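Side-chain contacts in 2-pyrone-4,6-dicarboxylic acid hydrolase, putative (PDB 2FFI), which is a TIM-barrel protein of the amidohydrolase family that probably acts as a lactonase, hydrolysing 2-pyrone-4,6-dicarboxylate: residues 246-249 and 250-254; 97-100 and 101-105; 173-176 and 177-181; 221-225 and 226-230; 271-274 and 275-279. All coordinates share one frame; numbering follows the deposited sequence.

Interaction 1: 246-249 and 250-254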
# COMPACT_ATOMS: atom_id res chain seq x y z
N VAL A 246 12.87 12.65 -1.52
CA VAL A 246 12.04 12.03 -2.54
C VAL A 246 10.87 12.84 -3.06
O VAL A 246 10.25 13.63 -2.34
CB VAL A 246 11.47 10.69 -2.01
CG1 VAL A 246 10.83 9.91 -3.14
CG2 VAL A 246 12.59 9.88 -1.36
N SER A 247 10.57 12.61 -4.34
CA SER A 247 9.45 13.26 -5.04
C SER A 247 8.86 12.22 -5.98
O SER A 247 9.47 11.19 -6.26
CB SER A 247 9.94 14.45 -5.86
OG SER A 247 10.74 14.02 -6.96
N PHE A 248 7.65 12.48 -6.47
CA PHE A 248 7.01 11.54 -7.38
C PHE A 248 7.97 11.18 -8.51
O PHE A 248 8.14 10.01 -8.85
CB PHE A 248 5.73 12.16 -7.95
CG PHE A 248 4.66 11.15 -8.26
CD1 PHE A 248 3.56 11.00 -7.42
CD2 PHE A 248 4.79 10.32 -9.36
CE1 PHE A 248 2.62 10.02 -7.68
CE2 PHE A 248 3.86 9.34 -9.62
CZ PHE A 248 2.77 9.18 -8.79
N GLY A 249 8.62 12.18 -9.09
CA GLY A 249 9.57 11.90 -10.15
C GLY A 249 10.76 11.05 -9.72
O GLY A 249 11.14 10.12 -10.44
N SER A 250 11.36 11.35 -8.57
CA SER A 250 12.51 10.58 -8.09
C SER A 250 12.06 9.16 -7.76
O SER A 250 12.88 8.24 -7.78
CB SER A 250 13.14 11.23 -6.86
OG SER A 250 12.48 10.89 -5.65
N ALA A 251 10.78 8.98 -7.49
CA ALA A 251 10.27 7.65 -7.19
C ALA A 251 10.13 6.85 -8.49
O ALA A 251 10.49 5.67 -8.53
CB ALA A 251 8.93 7.77 -6.48
N VAL A 252 9.61 7.48 -9.55
CA VAL A 252 9.45 6.81 -10.85
C VAL A 252 10.83 6.44 -11.42
O VAL A 252 11.05 5.35 -11.94
CB VAL A 252 8.70 7.74 -11.85
CG1 VAL A 252 8.49 7.03 -13.17
CG2 VAL A 252 7.38 8.18 -11.26
N GLU A 253 11.76 7.39 -11.30
CA GLU A 253 13.13 7.22 -11.75
C GLU A 253 13.77 5.99 -11.10
O GLU A 253 14.61 5.33 -11.72
CB GLU A 253 13.93 8.47 -11.40
CG GLU A 253 13.58 9.69 -12.25
CD GLU A 253 14.40 10.92 -11.88
OE1 GLU A 253 15.49 10.76 -11.29
OE2 GLU A 253 13.94 12.05 -12.19
N GLN A 254 13.39 5.70 -9.86
CA GLN A 254 13.91 4.53 -9.16
C GLN A 254 13.21 3.30 -9.73
O GLN A 254 13.75 2.20 -9.70
CB GLN A 254 13.61 4.58 -7.67
CG GLN A 254 14.43 5.52 -6.83
CD GLN A 254 13.96 5.50 -5.39
OE1 GLN A 254 12.79 5.76 -5.11
NE2 GLN A 254 14.87 5.17 -4.46
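A capping box between S247 and S250 opens helix 248-258. S247 is the N-cap residue, and each serine side chain takes a backbone N-H of the other. S247 N gives a nearly straight bond to S250 OG, 2.9 Å long with 169° at the hydrogen. In return S250 N donates to S247 OG at 3.2 Å. Both hydroxyls sit between their own backbone N and carbonyl carbon, with chi1 of 68° at S247 and 82° at S250, which turns each oxygen back to the opposite N-H. The bond to S247 OG thus serves S250 N, a first-turn amide with no helical carbonyl a turn earlier. The backbone continues the pattern: A251 N reaches S247 O at 2.8 Å, V252 N bonds to F248 O, and E253 N to G249 O.

Packing follows one turn on. F248 CD2 meets V252 CG2 at 3.9 Å, the two side chains crossing at a slant. V246, just ahead of the cap, places CG1 beside S250 OG and, more loosely, 4.4 Å from A251 CB.

F248 carries this first turn into the fold: its side chain packs on Y45, Q48 and L49 of helix 42-51, and its ring meets that of H52. V246 rests on loop residues Y202 and H239, so the start of helix 248-258 is settled against helix 42-51 and neighbouring loops of the barrel.

Interaction 2: 97-100 and 101-105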
# COMPACT_ATOMS: atom_id res chain seq x y z
N THR A 97 -21.44 0.32 7.34
CA THR A 97 -20.49 1.33 6.89
C THR A 97 -19.48 0.79 5.89
O THR A 97 -19.02 1.55 5.03
CB THR A 97 -19.75 2.01 8.08
OG1 THR A 97 -18.77 1.13 8.63
CG2 THR A 97 -20.74 2.41 9.15
N LEU A 98 -19.12 -0.49 5.97
CA LEU A 98 -18.17 -1.07 5.03
C LEU A 98 -18.74 -1.08 3.61
O LEU A 98 -18.03 -0.82 2.64
CB LEU A 98 -17.78 -2.50 5.43
CG LEU A 98 -16.82 -2.71 6.61
CD1 LEU A 98 -17.44 -2.17 7.87
CD2 LEU A 98 -16.52 -4.20 6.77
N ALA A 99 -20.02 -1.39 3.49
CA ALA A 99 -20.68 -1.43 2.20
C ALA A 99 -20.68 -0.05 1.62
O ALA A 99 -20.27 0.14 0.48
CB ALA A 99 -22.09 -1.93 2.36
N GLU A 100 -21.14 0.92 2.41
CA GLU A 100 -21.20 2.32 1.96
C GLU A 100 -19.82 2.84 1.57
O GLU A 100 -19.72 3.78 0.78
CB GLU A 100 -21.81 3.21 3.04
CG GLU A 100 -21.98 4.66 2.62
CD GLU A 100 -23.14 5.35 3.33
OE1 GLU A 100 -23.22 5.22 4.58
OE2 GLU A 100 -23.97 6.01 2.64
N MSE A 101 -18.76 2.25 2.12
CA MSE A 101 -17.42 2.67 1.78
C MSE A 101 -17.03 2.05 0.45
O MSE A 101 -16.49 2.74 -0.44
CB MSE A 101 -16.43 2.27 2.86
CG MSE A 101 -16.46 3.15 4.10
SE MSE A 101 -15.21 2.56 5.47
CE MSE A 101 -15.42 4.03 6.72
N ALA A 102 -17.31 0.76 0.30
CA ALA A 102 -16.98 0.05 -0.93
C ALA A 102 -17.75 0.70 -2.05
O ALA A 102 -17.33 0.72 -3.21
CB ALA A 102 -17.36 -1.42 -0.83
N ARG A 103 -18.90 1.25 -1.70
CA ARG A 103 -19.69 1.90 -2.70
C ARG A 103 -18.98 3.19 -3.08
O ARG A 103 -19.18 3.72 -4.18
CB ARG A 103 -21.08 2.17 -2.14
CG ARG A 103 -22.14 2.54 -3.18
CD ARG A 103 -23.49 2.72 -2.51
NE ARG A 103 -23.88 1.55 -1.72
CZ ARG A 103 -24.32 1.60 -0.46
NH1 ARG A 103 -24.64 0.49 0.17
NH2 ARG A 103 -24.41 2.77 0.17
N LEU A 104 -18.15 3.70 -2.19
CA LEU A 104 -17.42 4.94 -2.45
C LEU A 104 -16.12 4.69 -3.19
O LEU A 104 -15.56 5.60 -3.79
CB LEU A 104 -17.09 5.68 -1.15
CG LEU A 104 -18.25 6.29 -0.37
CD1 LEU A 104 -17.73 6.89 0.95
CD2 LEU A 104 -18.93 7.36 -1.22
N GLY A 105 -15.65 3.46 -3.13
CA GLY A 105 -14.41 3.14 -3.81
C GLY A 105 -13.32 2.51 -2.97
O GLY A 105 -12.26 2.17 -3.52
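R103 N bonds to A99 O at 2.8 Å, and A102 N to L98 O at 2.9 Å; these two backbone bonds carry the polar part of the contact near the end of helix 95-102. The second is the straighter, with 162° at the hydrogen. M101 N is held less well, by weak bonds to both T97 O and L98 O.

Outward from the backbone, the R103 side chain turns back along the helix. Its CG stands anti to the backbone N (chi1 -165°), and a bend at chi3 folds the guanidinium over the preceding turn. One face of that group lies above E100 CA, offset toward the rim. R103 NH2 is 3.9 Å from E100 CB, while R103 NH1 comes to 4.1 Å from A99 CB. The E100 carboxylate crosses the guanidinium at 61° between planes, and E100 OE2 is 4.1 Å from R103 NH2, too far for a salt bridge. On another side of the helix the selenomethionine M101 runs its extended chain past T97 O and packs on V106 and W138, and L104 packs on L73 and Q77 of helix 70-78.

G105, at positive phi, is the C-prime residue of a Schellman motif in which V106 N turns back to M101 O and G105 N, weakly, to A102 O. The chemistry implies a helix end closed by backbone bonds, with E100 and R103 probably adding a modest electrostatic attraction at the surface.

Interaction 3: 173-176 and 177-181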
# COMPACT_ATOMS: atom_id res chain seq x y z
N ALA A 173 17.59 -3.39 3.63
CA ALA A 173 18.42 -3.36 2.41
C ALA A 173 19.86 -3.82 2.64
O ALA A 173 20.48 -4.40 1.75
CB ALA A 173 18.41 -1.97 1.81
N ARG A 174 20.39 -3.53 3.82
CA ARG A 174 21.76 -3.94 4.13
C ARG A 174 21.74 -5.19 4.99
O ARG A 174 22.23 -5.18 6.12
CB ARG A 174 22.49 -2.80 4.84
CG ARG A 174 21.65 -2.00 5.85
CD ARG A 174 22.57 -1.06 6.61
NE ARG A 174 21.90 0.02 7.32
CZ ARG A 174 20.99 -0.15 8.27
NH1 ARG A 174 20.61 -1.36 8.63
NH2 ARG A 174 20.46 0.92 8.86
N ARG A 175 21.17 -6.28 4.46
CA ARG A 175 21.07 -7.53 5.21
C ARG A 175 20.95 -8.76 4.32
O ARG A 175 21.17 -9.89 4.77
CB ARG A 175 19.87 -7.47 6.15
CG ARG A 175 20.20 -7.03 7.57
CD ARG A 175 20.99 -8.12 8.28
NE ARG A 175 20.22 -9.35 8.40
CZ ARG A 175 20.70 -10.57 8.17
NH1 ARG A 175 21.97 -10.73 7.81
NH2 ARG A 175 19.92 -11.64 8.31
N GLY A 176 20.59 -8.55 3.06
CA GLY A 176 20.46 -9.66 2.14
C GLY A 176 19.05 -10.23 2.04
O GLY A 176 18.13 -9.76 2.70
N LEU A 177 18.90 -11.24 1.19
CA LEU A 177 17.62 -11.88 0.96
C LEU A 177 17.34 -12.97 1.99
O LEU A 177 16.20 -13.39 2.15
CB LEU A 177 17.57 -12.48 -0.45
CG LEU A 177 17.84 -11.53 -1.61
CD1 LEU A 177 17.76 -12.29 -2.92
CD2 LEU A 177 16.84 -10.39 -1.60
N GLY A 178 18.38 -13.42 2.68
CA GLY A 178 18.21 -14.45 3.68
C GLY A 178 17.87 -13.87 5.03
O GLY A 178 17.93 -14.56 6.04
N GLN A 179 17.53 -12.58 5.05
CA GLN A 179 17.15 -11.90 6.28
C GLN A 179 16.21 -12.77 7.09
O GLN A 179 15.55 -13.66 6.54
CB GLN A 179 16.42 -10.60 5.97
CG GLN A 179 17.29 -9.44 5.61
CD GLN A 179 16.47 -8.25 5.19
OE1 GLN A 179 15.58 -7.81 5.91
NE2 GLN A 179 16.76 -7.73 4.01
N PRO A 180 16.10 -12.49 8.39
CA PRO A 180 15.23 -13.26 9.28
C PRO A 180 13.77 -13.28 8.85
O PRO A 180 13.06 -14.26 9.10
CB PRO A 180 15.45 -12.59 10.63
CG PRO A 180 15.72 -11.18 10.25
CD PRO A 180 16.70 -11.36 9.12
N GLY A 181 13.29 -12.22 8.22
CA GLY A 181 11.89 -12.22 7.81
C GLY A 181 11.66 -12.39 6.31
O GLY A 181 10.68 -13.00 5.87
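Q179 and G176 tie off a surface turn in the long loop that leads from strand 163-165 to helix 182-185 of the TIM barrel. The loop has no regular helix or strand here, and a side-chain-to-backbone bond does the bridging: Q179 NE2 donates to G176 O at 2.8 Å, in the carbonyl plane but 19° out of the Q179 amide plane. The other end of the amide is used too, OE1 accepting from D172 N, so the group links two points of the loop and its rotation is fixed. An alanine in place of Q179 would probably leave G176 O and D172 N without these partners and let the turn move more freely. G176 itself has positive phi, where a CB would be jammed against the carbonyl oxygen of the residue before.

R175 lies across the outer part of the turn. Bends at chi2 and chi3 curl its chain back over Q179 and P180, with the guanidinium plane 57° from the amide plane. Beneath the loop, L177 and Q179 both pack on F214 of helix 208-225. At the far end of the arginine, P180 CD sits at the guanidinium edge, in its plane, 3.3 Å from R175 NH2.

Interaction 4: 221-225 and 226-230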
# COMPACT_ATOMS: atom_id res chain seq x y z
N ALA A 221 13.49 -11.99 -6.83
CA ALA A 221 13.19 -13.12 -5.96
C ALA A 221 11.70 -13.18 -5.63
O ALA A 221 11.07 -14.24 -5.62
CB ALA A 221 14.01 -13.04 -4.66
N LEU A 222 11.14 -12.01 -5.34
CA LEU A 222 9.73 -11.88 -5.03
C LEU A 222 8.88 -12.42 -6.17
O LEU A 222 8.09 -13.34 -5.98
CB LEU A 222 9.40 -10.42 -4.73
CG LEU A 222 8.88 -10.06 -3.34
CD1 LEU A 222 9.69 -10.76 -2.26
CD2 LEU A 222 8.95 -8.55 -3.17
N GLU A 223 9.04 -11.86 -7.37
CA GLU A 223 8.25 -12.31 -8.51
C GLU A 223 8.44 -13.77 -8.82
O GLU A 223 7.56 -14.42 -9.37
CB GLU A 223 8.59 -11.51 -9.77
CG GLU A 223 7.78 -11.97 -10.99
CD GLU A 223 8.46 -11.65 -12.31
OE1 GLU A 223 7.97 -12.11 -13.37
OE2 GLU A 223 9.48 -10.93 -12.29
N ALA A 224 9.61 -14.30 -8.49
CA ALA A 224 9.91 -15.70 -8.76
C ALA A 224 9.07 -16.64 -7.88
O ALA A 224 8.83 -17.78 -8.25
CB ALA A 224 11.40 -15.98 -8.54
N HIS A 225 8.64 -16.14 -6.72
CA HIS A 225 7.85 -16.92 -5.78
C HIS A 225 6.37 -16.55 -5.78
O HIS A 225 5.51 -17.39 -5.53
CB HIS A 225 8.40 -16.76 -4.36
CG HIS A 225 7.72 -17.64 -3.36
ND1 HIS A 225 7.54 -17.28 -2.04
CD2 HIS A 225 7.16 -18.87 -3.48
CE1 HIS A 225 6.89 -18.23 -1.41
NE2 HIS A 225 6.65 -19.21 -2.26
N TYR A 226 6.07 -15.29 -6.05
CA TYR A 226 4.68 -14.86 -6.07
C TYR A 226 4.14 -14.66 -7.48
O TYR A 226 2.98 -14.99 -7.75
CB TYR A 226 4.52 -13.58 -5.26
CG TYR A 226 4.63 -13.81 -3.79
CD1 TYR A 226 3.72 -14.62 -3.13
CD2 TYR A 226 5.65 -13.23 -3.05
CE1 TYR A 226 3.81 -14.84 -1.76
CE2 TYR A 226 5.76 -13.44 -1.68
CZ TYR A 226 4.83 -14.25 -1.04
OH TYR A 226 4.90 -14.43 0.32
N GLY A 227 4.98 -14.13 -8.36
CA GLY A 227 4.58 -13.89 -9.73
C GLY A 227 4.24 -12.43 -9.99
O GLY A 227 3.91 -11.70 -9.07
N ALA A 228 4.33 -12.02 -11.25
CA ALA A 228 4.04 -10.65 -11.66
C ALA A 228 2.61 -10.22 -11.33
O ALA A 228 2.36 -9.05 -11.04
CB ALA A 228 4.29 -10.49 -13.16
N GLU A 229 1.68 -11.17 -11.38
CA GLU A 229 0.27 -10.90 -11.09
C GLU A 229 0.04 -10.66 -9.59
O GLU A 229 -1.09 -10.55 -9.14
CB GLU A 229 -0.62 -12.06 -11.58
CG GLU A 229 -2.11 -11.70 -11.60
CD GLU A 229 -3.02 -12.81 -12.16
OE1 GLU A 229 -2.75 -13.30 -13.28
OE2 GLU A 229 -4.01 -13.17 -11.48
N ARG A 230 1.13 -10.57 -8.84
CA ARG A 230 1.03 -10.35 -7.41
C ARG A 230 1.91 -9.23 -6.91
O ARG A 230 1.94 -8.95 -5.72
CB ARG A 230 1.37 -11.64 -6.66
CG ARG A 230 0.29 -12.69 -6.77
CD ARG A 230 -0.89 -12.33 -5.90
NE ARG A 230 -1.98 -13.28 -6.10
CZ ARG A 230 -2.71 -13.34 -7.21
NH1 ARG A 230 -3.68 -14.24 -7.31
NH2 ARG A 230 -2.49 -12.50 -8.20
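The rings of H225 and Y226 lean together obliquely, their planes at 37° and their centroids 4.9 Å apart. H225 ND1 lies over one face of the Y226 ring, offset toward the rim, 4.2 Å from Y226 CZ. L222 O approaches the tyrosine ring at a slant, 3.8 Å from Y226 CD2. With CG beside its own backbone N (chi1 -72°), Y226 holds its ring back along the helix end, where it meets both H225 ND1 and L222 O. H225 ND1 is also hydrogen-bonded to L185 O, which fixes the imidazole that the tyrosine leans on.

Below the rings the backbone finishes the last turn of helix 208-225. Y226 N bonds to L222 O at 2.8 Å, nearly in line with the carbonyl, and L222 O accepts from H225 N as well. G227 N reaches E223 O only weakly. The extended E223 chain runs past the turn, with E223 CG 3.5 Å from A228 N and E223 OE1 4.0 Å from A228 CB.

The Y226 side chain also packs on L185, L188 and V194. An alanine in its place would probably open a gap among these residues and leave the H225 imidazole without the ring beside it. Farther on, R230 is placed by the bond from its NE to G192 O.

At G227 the chain goes to positive phi, where any CB would press on the carbonyl oxygen before it. A glycine so placed ends the helical run, and the chain enters a short alpha-to-beta loop, as is usual in TIM barrels, here passing through the 3-10 segment 228-230 to strand 231-234.

Interaction 5: 271-274 and 275-279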
# COMPACT_ATOMS: atom_id res chain seq x y z
N ASP A 271 -1.77 -3.98 -14.79
CA ASP A 271 -2.42 -5.29 -14.66
C ASP A 271 -2.73 -5.72 -13.24
O ASP A 271 -3.89 -5.83 -12.88
CB ASP A 271 -1.58 -6.34 -15.38
CG ASP A 271 -1.72 -6.26 -16.89
OD1 ASP A 271 -2.22 -5.22 -17.38
OD2 ASP A 271 -1.32 -7.24 -17.59
N THR A 272 -1.69 -5.96 -12.44
CA THR A 272 -1.90 -6.36 -11.07
C THR A 272 -2.81 -5.42 -10.29
O THR A 272 -3.88 -5.82 -9.85
CB THR A 272 -0.58 -6.48 -10.32
OG1 THR A 272 0.27 -7.41 -11.00
CG2 THR A 272 -0.80 -6.98 -8.91
N ALA A 273 -2.41 -4.17 -10.11
CA ALA A 273 -3.25 -3.27 -9.35
C ALA A 273 -4.66 -3.20 -9.92
O ALA A 273 -5.63 -3.06 -9.17
CB ALA A 273 -2.65 -1.89 -9.30
N ARG A 274 -4.79 -3.31 -11.24
CA ARG A 274 -6.11 -3.25 -11.89
C ARG A 274 -7.04 -4.39 -11.46
O ARG A 274 -8.26 -4.24 -11.46
CB ARG A 274 -5.95 -3.26 -13.41
CG ARG A 274 -7.26 -3.37 -14.18
CD ARG A 274 -7.01 -3.19 -15.66
NE ARG A 274 -5.98 -4.13 -16.11
CZ ARG A 274 -6.12 -5.44 -16.06
NH1 ARG A 274 -5.15 -6.23 -16.49
NH2 ARG A 274 -7.24 -5.97 -15.59
N ALA A 275 -6.46 -5.53 -11.12
CA ALA A 275 -7.26 -6.66 -10.68
C ALA A 275 -7.67 -6.49 -9.22
O ALA A 275 -8.86 -6.41 -8.91
CB ALA A 275 -6.48 -7.95 -10.87
N LEU A 276 -6.68 -6.41 -8.33
CA LEU A 276 -6.94 -6.26 -6.89
C LEU A 276 -7.90 -5.14 -6.53
O LEU A 276 -8.74 -5.29 -5.65
CB LEU A 276 -5.62 -6.03 -6.14
CG LEU A 276 -5.66 -6.24 -4.63
CD1 LEU A 276 -5.84 -7.73 -4.38
CD2 LEU A 276 -4.39 -5.73 -3.98
N PHE A 277 -7.78 -4.00 -7.21
CA PHE A 277 -8.66 -2.87 -6.91
C PHE A 277 -9.80 -2.75 -7.89
O PHE A 277 -10.53 -1.77 -7.87
CB PHE A 277 -7.87 -1.55 -6.89
CG PHE A 277 -6.80 -1.51 -5.85
CD1 PHE A 277 -5.54 -2.01 -6.12
CD2 PHE A 277 -7.08 -1.04 -4.57
CE1 PHE A 277 -4.57 -2.05 -5.14
CE2 PHE A 277 -6.11 -1.08 -3.57
CZ PHE A 277 -4.85 -1.58 -3.86
N GLY A 278 -9.96 -3.74 -8.75
CA GLY A 278 -11.05 -3.69 -9.71
C GLY A 278 -11.17 -2.37 -10.47
O GLY A 278 -12.09 -1.58 -10.22
N PHE A 279 -10.24 -2.13 -11.39
CA PHE A 279 -10.26 -0.93 -12.20
C PHE A 279 -10.81 -1.28 -13.58
O PHE A 279 -10.37 -0.77 -14.59
CB PHE A 279 -8.86 -0.34 -12.33
CG PHE A 279 -8.53 0.62 -11.24
CD1 PHE A 279 -9.18 1.84 -11.16
CD2 PHE A 279 -7.57 0.33 -10.30
CE1 PHE A 279 -8.88 2.75 -10.15
CE2 PHE A 279 -7.26 1.23 -9.29
CZ PHE A 279 -7.91 2.43 -9.22
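A Schellman motif closes helix 262-276, with F279 N reaching back to R274 O at 2.9 Å. That bond is straight, 168° at the hydrogen, and it uses a lone pair in the carbonyl plane. The inner bond of the motif runs from G278 N to A275 O, and G278 is the C-prime residue whose positive phi lets the chain double back.

Just before this, the helical bonding is uneven. F277 N bonds to A273 O at 3.1 Å, and T272 O takes two donors: L276 N almost head-on and, in an i to i-3 bond, A275 N from well above the carbonyl plane. A273 O also lies at the edge of the F277 ring, in its plane near CD1. A273 CB is 4.3 Å from F277 CD1.

On the outer side, R274 NH1 makes a salt bridge to D271 OD1 at 3.2 Å, the hydrogen bond in it being weak. The carboxylate oxygen lies at the guanidinium edge, while D271 O sits over the centre of one face. CG anti to the backbone N (chi1 173°) and a bend at chi3 turn the head that way. The stem serves the motif instead: R274 CG touches F279 CB at 3.9 Å, with the F279 ring steeply inclined to the guanidinium.

Inward, T272, L276 and F277 pack on M232 of strand 231-234, and T272 and L276 also reach W195 of strand 194-199. F277 meets the H139 ring nearly at right angles. A273, R274 and F279 lie against I15, so this helix end packs over strands 15-16, 194-199 and 231-234.

From the N terminus the order is interaction 2, 3, 4, 1 and 5. Each is local, within nine or ten consecutive residues, so none closes a long loop, and they stand in series with no nesting or crossing. Interactions 2, 4 and 5 deal with C-terminal ends of helices 95-102, 208-225 and 262-276, interaction 1 with the start of helix 248-258, and interaction 3 with a loop before helix 182-185. Two direct touches join them: L177 CD1 meets A221 CB at 4.2 Å between interactions 3 and 4, and A228 O lies 2.7 Å from T272 OG1 between interactions 4 and 5. Interactions 1 and 2 lie on opposite sides of the chain's centre, their centres about 32 Å apart.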